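Local coordinates for protein leucine--tRNA ligase (Agrobacterium radiobacter, PDB 5AH5) that probably attaches L-leucine to tRNA(Leu) at the expense of ATP, as a class I aminoacyl-tRNA synthetase, at residues F33-Y41 against T489-Y500; S460-K470 against A480-D488. All coordinates share one frame; numbering follows the deposited sequence.

Interaction 1. Residues F33-Y41 against T489-Y500; sequences FYVLEMFPY and TFVDSSWYFLRY. With LSS (5'-O-(L-leucylsulfamoyl)adenosine), chain I.
Phe39 and Tyr496 lie flat on one another, ring against ring, with centroids 3.5 Å apart and planes only 6° from parallel. The two side chains run in opposite directions, and at the tightest point CD1 of Phe39 sits 3.3 Å from CZ of Tyr496. In both residues CG falls between the backbone N and the carbonyl carbon (chi1 78° and 76°), which turns each ring toward the other segment. At the rim of the Phe39 ring, in its plane, come CB of Ser493 and the methyl C11 of the leucyl moiety of the bound leucyl-sulfamoyl adenosine, so the stack forms part of the wall of the leucine side-chain pocket.

This is the Rossmann-type catalytic core of a class I synthetase: strand 32-37 belongs to its parallel sheet, and after two further residues Pro40 and Tyr41 open the predicted HIGH region. The ligand's amino group N4 donates to Phe39 O at 2.9 Å and also lies over the centre of the Tyr41 ring. One water joins Tyr41 OH, Thr489 OG1 and Ser493 OG; another bridges Glu37 O and Tyr500 OH.

Further out, Tyr34 OH donates to Phe497 O at 2.7 Å, in the carbonyl plane and on a lone pair. Leu36 CD1 packs beside this hydroxyl, 3.8 Å from both Phe497 CB and Tyr500 CE2. Tyr496 OH receives a weak bond from Phe39 N (3.4 Å), but its stronger partner is Tyr523 OH on the neighbouring strand 520-524.

Interaction 2. Residues S460-K470 against A480-D488; sequences SPLSRDESWMK and AARDPDTMD
Arg482 N donates to Met469 O at 2.9 Å, a nearly straight bond (161°) in the carbonyl plane, and the same oxygen is approached by the CA-H of Ala481. A second strong link lies at the other end of the contact, where Ser460 OG donates to Pro484 O at 2.8 Å from well above the carbonyl plane. That hydroxyl also accepts from Ser463 N in an ST motif, so it is fixed from both segments, and a water spans Leu462 N and Pro484 O.

Lys470 and Ala481 form an antiparallel, non-hydrogen-bonded pair as the short helix 466-469, N-capped by Asp465 through Trp468 N, passes into strand 470-472. This strand and 479-482 make a hairpin that carries Cys473 and Cys476, two of the four zinc ligands; Cys432 and Cys435 complete the site.

Trp468 presents one ring face to the Arg482 side chain, whose CD stands 3.6 Å from the centroid of the six-membered ring, 10° off its normal: a CH-pi contact. Beyond CD the extended chain climbs away from the indole, which lifts NE off the face to a weak bond with Trp468 O at 3.3 Å. Leu462 CD2 lies toward the rim of the opposite face, while Leu462 CD1 meets Thr486 CG2 at 3.6 Å. Met469, bent at both chi2 and chi3, folds its CE back against Pro484 CB.

In the fold
From the N terminus, segment 33-41, on strand 32-37 of the parallel catalytic sheet, comes first, and 447 residues, the editing domain among them, separate it from 489-500, its partner in interaction 1. Within that long excursion interaction 2 closes a much shorter loop: just nine residues, with two zinc-ligand cysteines among them, separate 460-470 from 480-488. The two contacts therefore nest without crossing. They adjoin directly in sequence, since strand 486-487 is followed by helix 489-492, yet their centres lie 27 Å apart. The chain thus runs from the zinc-binding module, through the antiparallel sheet, back to the leucine end of the active site.

Interaction 1. Residues F33-Y41 against T489-Y500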
loop_
_atom_site.group_PDB
_atom_site.type_symbol
_atom_site.label_atom_id
_atom_site.label_comp_id
_atom_site.label_asym_id
_atom_site.label_seq_id
_atom_site.Cartn_x
_atom_site.Cartn_y
_atom_site.Cartn_z
ATOM N N PHE B 33 -10.232 -13.412 -8.566
ATOM C CA PHE B 33 -9.732 -12.745 -7.380
ATOM C C PHE B 33 -8.253 -12.417 -7.591
ATOM O O PHE B 33 -7.489 -13.278 -7.851
ATOM C CB PHE B 33 -9.869 -13.656 -6.181
ATOM C CG PHE B 33 -9.779 -12.917 -4.870
ATOM C CD1 PHE B 33 -10.842 -12.165 -4.407
ATOM C CD2 PHE B 33 -8.642 -12.982 -4.101
ATOM C CE1 PHE B 33 -10.750 -11.474 -3.200
ATOM C CE2 PHE B 33 -8.571 -12.302 -2.880
ATOM C CZ PHE B 33 -9.588 -11.545 -2.433
ATOM N N TYR B 34 -7.898 -11.177 -7.406
ATOM C CA TYR B 34 -6.541 -10.675 -7.584
ATOM C C TYR B 34 -6.007 -10.166 -6.237
ATOM O O TYR B 34 -6.388 -9.123 -5.789
ATOM C CB TYR B 34 -6.594 -9.522 -8.589
ATOM C CG TYR B 34 -5.247 -8.984 -9.135
ATOM C CD1 TYR B 34 -4.048 -9.590 -8.852
ATOM C CD2 TYR B 34 -5.228 -7.886 -9.989
ATOM C CE1 TYR B 34 -2.861 -9.081 -9.361
ATOM C CE2 TYR B 34 -4.039 -7.379 -10.524
ATOM C CZ TYR B 34 -2.880 -8.012 -10.223
ATOM O OH TYR B 34 -1.711 -7.507 -10.701
ATOM N N VAL B 35 -5.110 -10.904 -5.654
ATOM C CA VAL B 35 -4.464 -10.494 -4.426
ATOM C C VAL B 35 -2.990 -10.257 -4.739
ATOM O O VAL B 35 -2.375 -11.094 -5.306
ATOM C CB VAL B 35 -4.556 -11.565 -3.318
ATOM C CG1 VAL B 35 -4.329 -12.977 -3.803
ATOM C CG2 VAL B 35 -3.602 -11.261 -2.171
ATOM N N LEU B 36 -2.444 -9.120 -4.344
ATOM C CA LEU B 36 -1.000 -8.937 -4.447
ATOM C C LEU B 36 -0.470 -8.153 -3.310
ATOM O O LEU B 36 -1.241 -7.591 -2.540
ATOM C CB LEU B 36 -0.655 -8.266 -5.770
ATOM C CG LEU B 36 -0.765 -6.780 -6.051
ATOM C CD1 LEU B 36 -0.077 -6.452 -7.363
ATOM C CD2 LEU B 36 -2.174 -6.360 -6.116
ATOM N N GLU B 37 0.849 -8.111 -3.249
ATOM C CA GLU B 37 1.594 -7.442 -2.221
ATOM C C GLU B 37 2.592 -6.519 -2.921
ATOM O O GLU B 37 2.912 -6.696 -4.124
ATOM C CB GLU B 37 2.437 -8.427 -1.455
ATOM C CG GLU B 37 1.737 -9.584 -0.780
ATOM C CD GLU B 37 1.846 -10.858 -1.545
ATOM O OE1 GLU B 37 2.860 -11.035 -2.265
ATOM O OE2 GLU B 37 0.920 -11.723 -1.398
ATOM N N MET B 38 3.098 -5.555 -2.169
ATOM C CA MET B 38 4.072 -4.606 -2.728
ATOM C C MET B 38 5.364 -5.308 -3.065
ATOM O O MET B 38 6.075 -5.833 -2.182
ATOM C CB MET B 38 4.284 -3.403 -1.823
ATOM C CG MET B 38 3.113 -2.473 -1.801
ATOM S SD MET B 38 3.510 -1.115 -0.700
ATOM C CE MET B 38 1.928 -0.386 -0.439
ATOM N N PHE B 39 5.619 -5.413 -4.385
ATOM C CA PHE B 39 6.818 -6.136 -4.901
ATOM C C PHE B 39 8.136 -5.518 -4.411
ATOM O O PHE B 39 8.179 -4.350 -4.128
ATOM C CB PHE B 39 6.713 -6.407 -6.425
ATOM C CG PHE B 39 7.010 -5.231 -7.364
ATOM C CD1 PHE B 39 6.707 -3.914 -7.053
ATOM C CD2 PHE B 39 7.471 -5.492 -8.661
ATOM C CE1 PHE B 39 6.938 -2.915 -7.963
ATOM C CE2 PHE B 39 7.699 -4.471 -9.563
ATOM C CZ PHE B 39 7.407 -3.193 -9.244
ATOM N N PRO B 40 9.119 -6.330 -4.082
ATOM C CA PRO B 40 10.273 -5.834 -3.412
ATOM C C PRO B 40 11.366 -5.183 -4.325
ATOM O O PRO B 40 11.530 -5.587 -5.464
ATOM C CB PRO B 40 10.862 -7.066 -2.811
ATOM C CG PRO B 40 10.527 -8.120 -3.726
ATOM C CD PRO B 40 9.190 -7.758 -4.286
ATOM N N TYR B 41 12.129 -4.239 -3.779
ATOM C CA TYR B 41 13.349 -3.726 -4.462
ATOM C C TYR B 41 14.387 -4.814 -4.485
ATOM O O TYR B 41 14.641 -5.516 -3.504
ATOM C CB TYR B 41 13.923 -2.479 -3.768
ATOM C CG TYR B 41 13.038 -1.229 -3.882
ATOM C CD1 TYR B 41 12.706 -0.707 -5.137
ATOM C CD2 TYR B 41 12.540 -0.565 -2.741
ATOM C CE1 TYR B 41 11.968 0.425 -5.267
ATOM C CE2 TYR B 41 11.756 0.604 -2.885
ATOM C CZ TYR B 41 11.448 1.056 -4.133
ATOM O OH TYR B 41 10.656 2.167 -4.342
ATOM N N THR B 489 12.342 5.078 -10.527
ATOM C CA THR B 489 11.763 3.793 -10.085
ATOM C C THR B 489 10.230 3.829 -9.820
ATOM O O THR B 489 9.537 2.867 -10.113
ATOM C CB THR B 489 12.482 3.227 -8.857
ATOM O OG1 THR B 489 11.910 1.972 -8.505
ATOM C CG2 THR B 489 12.443 4.144 -7.630
ATOM N N PHE B 490 9.697 4.967 -9.382
ATOM C CA PHE B 490 8.267 5.056 -9.153
ATOM C C PHE B 490 7.412 5.154 -10.410
ATOM O O PHE B 490 6.179 4.912 -10.357
ATOM C CB PHE B 490 7.922 6.139 -8.130
ATOM C CG PHE B 490 8.410 5.801 -6.757
ATOM C CD1 PHE B 490 7.695 4.880 -5.965
ATOM C CD2 PHE B 490 9.549 6.393 -6.231
ATOM C CE1 PHE B 490 8.098 4.614 -4.677
ATOM C CE2 PHE B 490 9.997 6.079 -4.958
ATOM C CZ PHE B 490 9.267 5.169 -4.181
ATOM N N VAL B 491 8.053 5.381 -11.552
ATOM C CA VAL B 491 7.353 5.227 -12.838
ATOM C C VAL B 491 7.136 3.754 -13.044
ATOM O O VAL B 491 6.029 3.377 -13.298
ATOM C CB VAL B 491 8.097 5.873 -14.078
ATOM C CG1 VAL B 491 7.287 5.691 -15.372
ATOM C CG2 VAL B 491 8.255 7.366 -13.844
ATOM N N ASP B 492 8.163 2.912 -12.873
ATOM C CA ASP B 492 8.019 1.491 -13.094
ATOM C C ASP B 492 6.838 0.931 -12.233
ATOM O O ASP B 492 5.979 0.189 -12.696
ATOM C CB ASP B 492 9.247 0.720 -12.670
ATOM C CG ASP B 492 10.600 1.217 -13.322
ATOM O OD1 ASP B 492 10.695 2.290 -13.964
ATOM O OD2 ASP B 492 11.577 0.504 -13.082
ATOM N N SER B 493 6.870 1.266 -10.962
ATOM C CA SER B 493 5.990 0.681 -10.011
ATOM C C SER B 493 4.621 1.348 -10.008
ATOM O O SER B 493 3.794 0.921 -9.267
ATOM C CB SER B 493 6.668 0.702 -8.619
ATOM O OG SER B 493 6.989 2.000 -8.179
ATOM N N SER B 494 4.380 2.394 -10.828
ATOM C CA SER B 494 3.110 3.017 -10.868
ATOM C C SER B 494 2.021 2.241 -11.634
ATOM O O SER B 494 0.850 2.586 -11.508
ATOM C CB SER B 494 3.209 4.437 -11.425
ATOM O OG SER B 494 3.492 4.428 -12.820
ATOM N N TRP B 495 2.410 1.253 -12.433
ATOM C CA TRP B 495 1.514 0.500 -13.294
ATOM C C TRP B 495 1.867 -0.993 -13.385
ATOM O O TRP B 495 1.224 -1.734 -14.104
ATOM C CB TRP B 495 1.516 1.126 -14.664
ATOM C CG TRP B 495 2.773 0.816 -15.475
ATOM C CD1 TRP B 495 3.974 1.411 -15.330
ATOM C CD2 TRP B 495 2.951 -0.185 -16.490
ATOM N NE1 TRP B 495 4.905 0.868 -16.201
ATOM C CE2 TRP B 495 4.299 -0.117 -16.919
ATOM C CE3 TRP B 495 2.106 -1.096 -17.112
ATOM C CZ2 TRP B 495 4.800 -0.945 -17.894
ATOM C CZ3 TRP B 495 2.584 -1.907 -18.050
ATOM C CH2 TRP B 495 3.939 -1.820 -18.475
ATOM N N TYR B 496 2.848 -1.475 -12.630
ATOM C CA TYR B 496 3.280 -2.889 -12.781
ATOM C C TYR B 496 2.208 -3.942 -12.578
ATOM O O TYR B 496 2.302 -5.073 -13.110
ATOM C CB TYR B 496 4.429 -3.194 -11.808
ATOM C CG TYR B 496 4.070 -3.393 -10.311
ATOM C CD1 TYR B 496 3.733 -2.333 -9.504
ATOM C CD2 TYR B 496 4.118 -4.645 -9.734
ATOM C CE1 TYR B 496 3.439 -2.508 -8.148
ATOM C CE2 TYR B 496 3.830 -4.849 -8.371
ATOM C CZ TYR B 496 3.471 -3.793 -7.596
ATOM O OH TYR B 496 3.180 -3.973 -6.262
ATOM N N PHE B 497 1.278 -3.609 -11.682
ATOM C CA PHE B 497 0.159 -4.465 -11.355
ATOM C C PHE B 497 -0.762 -4.682 -12.585
ATOM O O PHE B 497 -1.498 -5.692 -12.646
ATOM C CB PHE B 497 -0.645 -3.906 -10.127
ATOM C CG PHE B 497 -0.949 -2.433 -10.242
ATOM C CD1 PHE B 497 -2.059 -1.997 -10.884
ATOM C CD2 PHE B 497 -0.069 -1.493 -9.783
ATOM C CE1 PHE B 497 -2.298 -0.660 -11.032
ATOM C CE2 PHE B 497 -0.295 -0.138 -9.940
ATOM C CZ PHE B 497 -1.405 0.276 -10.587
ATOM N N LEU B 498 -0.804 -3.705 -13.494
ATOM C CA LEU B 498 -1.444 -3.890 -14.801
ATOM C C LEU B 498 -0.663 -4.702 -15.837
ATOM O O LEU B 498 -1.219 -5.002 -16.923
ATOM C CB LEU B 498 -1.841 -2.529 -15.409
ATOM C CG LEU B 498 -2.579 -1.599 -14.501
ATOM C CD1 LEU B 498 -2.713 -0.225 -15.138
ATOM C CD2 LEU B 498 -3.902 -2.236 -14.093
ATOM N N ARG B 499 0.593 -5.064 -15.531
ATOM C CA ARG B 499 1.431 -5.786 -16.453
ATOM C C ARG B 499 1.493 -7.237 -16.147
ATOM O O ARG B 499 1.653 -8.086 -17.068
ATOM C CB ARG B 499 2.859 -5.175 -16.446
ATOM C CG ARG B 499 3.899 -5.917 -17.260
ATOM C CD ARG B 499 3.660 -5.687 -18.748
ATOM N NE ARG B 499 4.735 -6.244 -19.579
ATOM C CZ ARG B 499 4.733 -6.244 -20.926
ATOM N NH1 ARG B 499 3.717 -5.708 -21.596
ATOM N NH2 ARG B 499 5.744 -6.791 -21.572
ATOM N N TYR B 500 1.392 -7.575 -14.863
ATOM C CA TYR B 500 1.437 -8.981 -14.447
ATOM C C TYR B 500 0.478 -9.887 -15.256
ATOM O O TYR B 500 0.767 -11.086 -15.478
ATOM C CB TYR B 500 1.021 -9.060 -12.985
ATOM C CG TYR B 500 2.026 -8.781 -11.898
ATOM C CD1 TYR B 500 3.267 -9.428 -11.884
ATOM C CD2 TYR B 500 1.653 -8.034 -10.752
ATOM C CE1 TYR B 500 4.168 -9.216 -10.849
ATOM C CE2 TYR B 500 2.539 -7.844 -9.710
ATOM C CZ TYR B 500 3.788 -8.455 -9.753
ATOM O OH TYR B 500 4.713 -8.318 -8.737
HETATM C C1 LSS I . 9.279 -1.529 -1.844
HETATM N N1 LSS I . 8.328 -5.111 8.261
HETATM O O1 LSS I . 8.930 -0.853 -0.902
HETATM S S1 LSS I . 10.612 -3.030 -0.412
HETATM C C2 LSS I . 7.201 -5.186 7.555
HETATM N N2 LSS I . 10.080 -2.574 -1.731
HETATM O O2 LSS I . 6.484 -2.396 3.545
HETATM N N3 LSS I . 7.158 -5.000 6.218
HETATM O O3 LSS I . 5.169 -3.607 1.446
HETATM C C4 LSS I . 8.315 -4.732 5.567
HETATM N N4 LSS I . 9.579 -1.841 -4.304
HETATM O O4 LSS I . 7.904 -5.319 2.129
HETATM C C5 LSS I . 9.504 -4.554 6.263
HETATM O O5 LSS I . 9.371 -3.483 0.484
HETATM C C6 LSS I . 9.497 -4.725 7.637
HETATM N N6 LSS I . 10.669 -4.614 8.314
HETATM C C7 LSS I . 6.663 -0.817 -4.688
HETATM N N7 LSS I . 10.469 -4.242 5.361
HETATM C C8 LSS I . 9.888 -4.168 4.132
HETATM C C9 LSS I . 7.310 -1.293 -3.385
HETATM N N9 LSS I . 8.577 -4.500 4.271
HETATM C CA LSS I . 8.833 -1.143 -3.224
HETATM C C10 LSS I . 6.739 0.716 -4.749
HETATM C C11 LSS I . 5.206 -1.400 -4.752
HETATM O O1A LSS I . 11.336 -2.087 0.452
HETATM C C21 LSS I . 7.554 -4.518 3.245
HETATM C C22 LSS I . 7.287 -3.161 2.693
HETATM C C23 LSS I . 6.613 -3.466 1.353
HETATM C C24 LSS I . 7.306 -4.759 0.976
HETATM C C25 LSS I . 8.511 -4.536 0.060
HETATM O O2A LSS I . 11.383 -4.249 -0.526
HETATM O O HOH W 1 3.514 -8.043 -6.475
HETATM O O HOH W 2 9.435 1.682 -7.246
#

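Interaction 2. Residues S460-K470 against A480-D488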
loop_
_atom_site.group_PDB
_atom_site.type_symbol
_atom_site.label_atom_id
_atom_site.label_comp_id
_atom_site.label_asym_id
_atom_site.label_seq_id
_atom_site.Cartn_x
_atom_site.Cartn_y
_atom_site.Cartn_z
ATOM N N SER B 460 25.123 13.655 -16.628
ATOM C CA SER B 460 24.541 12.367 -16.207
ATOM C C SER B 460 25.434 11.216 -16.654
ATOM O O SER B 460 26.146 11.365 -17.613
ATOM C CB SER B 460 23.181 12.169 -16.862
ATOM O OG SER B 460 23.375 11.610 -18.165
ATOM N N PRO B 461 25.315 10.032 -16.024
ATOM C CA PRO B 461 26.164 8.923 -16.439
ATOM C C PRO B 461 25.988 8.529 -17.925
ATOM O O PRO B 461 26.989 8.168 -18.573
ATOM C CB PRO B 461 25.756 7.795 -15.506
ATOM C CG PRO B 461 25.235 8.464 -14.277
ATOM C CD PRO B 461 24.681 9.787 -14.702
ATOM N N LEU B 462 24.766 8.608 -18.462
ATOM C CA LEU B 462 24.588 8.168 -19.869
ATOM C C LEU B 462 25.186 9.169 -20.824
ATOM O O LEU B 462 25.668 8.779 -21.853
ATOM C CB LEU B 462 23.137 7.938 -20.240
ATOM C CG LEU B 462 22.511 6.694 -19.605
ATOM C CD1 LEU B 462 20.985 6.764 -19.719
ATOM C CD2 LEU B 462 23.083 5.458 -20.248
ATOM N N SER B 463 25.118 10.462 -20.475
ATOM C CA SER B 463 25.690 11.521 -21.259
ATOM C C SER B 463 27.193 11.368 -21.552
ATOM O O SER B 463 27.667 11.981 -22.448
ATOM C CB SER B 463 25.465 12.900 -20.593
ATOM O OG SER B 463 26.469 13.094 -19.631
ATOM N N ARG B 464 27.906 10.547 -20.799
ATOM C CA ARG B 464 29.336 10.349 -20.936
ATOM C C ARG B 464 29.657 9.318 -21.977
ATOM O O ARG B 464 30.847 9.055 -22.231
ATOM C CB ARG B 464 29.910 9.841 -19.603
ATOM C CG ARG B 464 29.739 10.842 -18.473
ATOM C CD ARG B 464 29.922 10.198 -17.110
ATOM N NE ARG B 464 29.292 11.021 -16.098
ATOM C CZ ARG B 464 29.056 10.650 -14.850
ATOM N NH1 ARG B 464 29.450 9.474 -14.378
ATOM N NH2 ARG B 464 28.407 11.494 -14.085
ATOM N N ASP B 465 28.612 8.669 -22.501
ATOM C CA ASP B 465 28.781 7.538 -23.380
ATOM C C ASP B 465 28.435 8.034 -24.734
ATOM O O ASP B 465 27.276 7.960 -25.117
ATOM C CB ASP B 465 27.836 6.380 -23.023
ATOM C CG ASP B 465 28.142 5.134 -23.824
ATOM O OD1 ASP B 465 28.583 5.294 -25.005
ATOM O OD2 ASP B 465 27.989 4.000 -23.301
ATOM N N GLU B 466 29.458 8.451 -25.478
ATOM C CA GLU B 466 29.265 9.139 -26.737
ATOM C C GLU B 466 28.665 8.270 -27.812
ATOM O O GLU B 466 27.842 8.778 -28.534
ATOM C CB GLU B 466 30.600 9.789 -27.255
ATOM C CG GLU B 466 30.379 10.834 -28.343
ATOM C CD GLU B 466 31.665 11.567 -28.785
ATOM O OE1 GLU B 466 32.572 10.904 -29.348
ATOM O OE2 GLU B 466 31.754 12.800 -28.548
ATOM N N SER B 467 29.034 6.994 -27.934
ATOM C CA SER B 467 28.401 6.194 -28.967
ATOM C C SER B 467 26.974 5.858 -28.595
ATOM O O SER B 467 26.067 5.990 -29.446
ATOM C CB SER B 467 29.154 4.945 -29.360
ATOM O OG SER B 467 29.697 4.281 -28.268
ATOM N N TRP B 468 26.710 5.553 -27.323
ATOM C CA TRP B 468 25.261 5.353 -26.926
ATOM C C TRP B 468 24.445 6.620 -27.176
ATOM O O TRP B 468 23.330 6.569 -27.697
ATOM C CB TRP B 468 25.180 4.880 -25.512
ATOM C CG TRP B 468 23.732 4.477 -25.118
ATOM C CD1 TRP B 468 23.186 3.231 -25.160
ATOM C CD2 TRP B 468 22.745 5.345 -24.615
ATOM N NE1 TRP B 468 21.884 3.294 -24.702
ATOM C CE2 TRP B 468 21.589 4.588 -24.387
ATOM C CE3 TRP B 468 22.721 6.699 -24.316
ATOM C CZ2 TRP B 468 20.413 5.152 -23.841
ATOM C CZ3 TRP B 468 21.554 7.255 -23.799
ATOM C CH2 TRP B 468 20.408 6.481 -23.603
ATOM N N MET B 469 24.989 7.794 -26.880
ATOM C CA MET B 469 24.236 9.036 -27.090
ATOM C C MET B 469 23.893 9.453 -28.549
ATOM O O MET B 469 22.936 10.239 -28.782
ATOM C CB MET B 469 24.983 10.212 -26.424
ATOM C CG MET B 469 24.972 10.165 -24.901
ATOM S SD MET B 469 23.311 10.511 -24.251
ATOM C CE MET B 469 23.203 12.276 -24.420
ATOM N N LYS B 470 24.719 9.013 -29.500
ATOM C CA LYS B 470 24.520 9.318 -30.929
ATOM C C LYS B 470 23.262 8.690 -31.471
ATOM O O LYS B 470 23.059 7.511 -31.307
ATOM C CB LYS B 470 25.696 8.791 -31.779
ATOM C CG LYS B 470 26.937 9.647 -31.637
ATOM C CD LYS B 470 28.143 9.101 -32.391
ATOM C CE LYS B 470 29.322 10.079 -32.276
ATOM N NZ LYS B 470 30.672 9.431 -32.381
ATOM N N ALA B 480 21.851 13.719 -34.035
ATOM C CA ALA B 480 21.142 14.263 -32.852
ATOM C C ALA B 480 21.565 13.477 -31.597
ATOM O O ALA B 480 22.509 12.693 -31.665
ATOM C CB ALA B 480 19.648 14.181 -33.101
ATOM N N ALA B 481 20.884 13.680 -30.464
ATOM C CA ALA B 481 21.343 13.095 -29.206
ATOM C C ALA B 481 20.172 12.426 -28.433
ATOM O O ALA B 481 19.070 12.932 -28.431
ATOM C CB ALA B 481 22.016 14.186 -28.362
ATOM N N ARG B 482 20.425 11.280 -27.831
ATOM C CA ARG B 482 19.410 10.646 -26.970
ATOM C C ARG B 482 19.218 11.504 -25.745
ATOM O O ARG B 482 20.078 12.312 -25.413
ATOM C CB ARG B 482 19.836 9.266 -26.539
ATOM C CG ARG B 482 19.918 8.344 -27.680
ATOM C CD ARG B 482 19.974 6.928 -27.178
ATOM N NE ARG B 482 20.139 6.060 -28.290
ATOM C CZ ARG B 482 19.202 5.824 -29.216
ATOM N NH1 ARG B 482 17.990 6.378 -29.159
ATOM N NH2 ARG B 482 19.494 4.988 -30.208
ATOM N N ASP B 483 18.077 11.364 -25.090
ATOM C CA ASP B 483 17.910 11.961 -23.780
ATOM C C ASP B 483 18.929 11.323 -22.841
ATOM O O ASP B 483 19.045 10.115 -22.832
ATOM C CB ASP B 483 16.482 11.754 -23.257
ATOM C CG ASP B 483 16.200 12.635 -22.062
ATOM O OD1 ASP B 483 16.716 12.370 -20.960
ATOM O OD2 ASP B 483 15.549 13.669 -22.267
ATOM N N PRO B 484 19.710 12.138 -22.091
ATOM C CA PRO B 484 20.723 11.564 -21.206
ATOM C C PRO B 484 20.207 10.974 -19.849
ATOM O O PRO B 484 21.029 10.430 -19.079
ATOM C CB PRO B 484 21.634 12.757 -20.942
ATOM C CG PRO B 484 20.696 13.952 -20.950
ATOM C CD PRO B 484 19.660 13.615 -21.976
ATOM N N ASP B 485 18.906 11.094 -19.577
ATOM C CA ASP B 485 18.316 10.764 -18.242
ATOM C C ASP B 485 17.433 9.530 -18.308
ATOM O O ASP B 485 16.997 9.112 -19.423
ATOM C CB ASP B 485 17.518 11.943 -17.696
ATOM C CG ASP B 485 18.409 13.142 -17.348
ATOM O OD1 ASP B 485 19.641 12.940 -17.227
ATOM O OD2 ASP B 485 17.893 14.267 -17.186
ATOM N N THR B 486 17.212 8.939 -17.121
ATOM C CA THR B 486 16.417 7.746 -16.969
ATOM C C THR B 486 15.148 8.023 -16.156
ATOM O O THR B 486 15.001 9.080 -15.498
ATOM C CB THR B 486 17.223 6.583 -16.447
ATOM O OG1 THR B 486 17.793 6.864 -15.157
ATOM C CG2 THR B 486 18.295 6.203 -17.440
ATOM N N MET B 487 14.226 7.089 -16.206
ATOM C CA MET B 487 12.989 7.259 -15.475
ATOM C C MET B 487 13.163 6.857 -14.004
ATOM O O MET B 487 13.755 5.838 -13.654
ATOM C CB MET B 487 11.874 6.445 -16.135
ATOM C CG MET B 487 11.588 6.855 -17.565
ATOM S SD MET B 487 10.162 6.002 -18.228
ATOM C CE MET B 487 10.479 5.957 -20.012
ATOM N N ASP B 488 12.606 7.650 -13.130
ATOM C CA ASP B 488 12.529 7.224 -11.705
ATOM C C ASP B 488 11.823 5.862 -11.475
ATOM O O ASP B 488 10.896 5.539 -12.197
ATOM C CB ASP B 488 11.843 8.275 -10.893
ATOM C CG ASP B 488 12.059 8.044 -9.375
ATOM O OD1 ASP B 488 13.220 8.252 -8.849
ATOM O OD2 ASP B 488 11.039 7.633 -8.738
HETATM O O HOH W 3 22.042 8.827 -16.924
#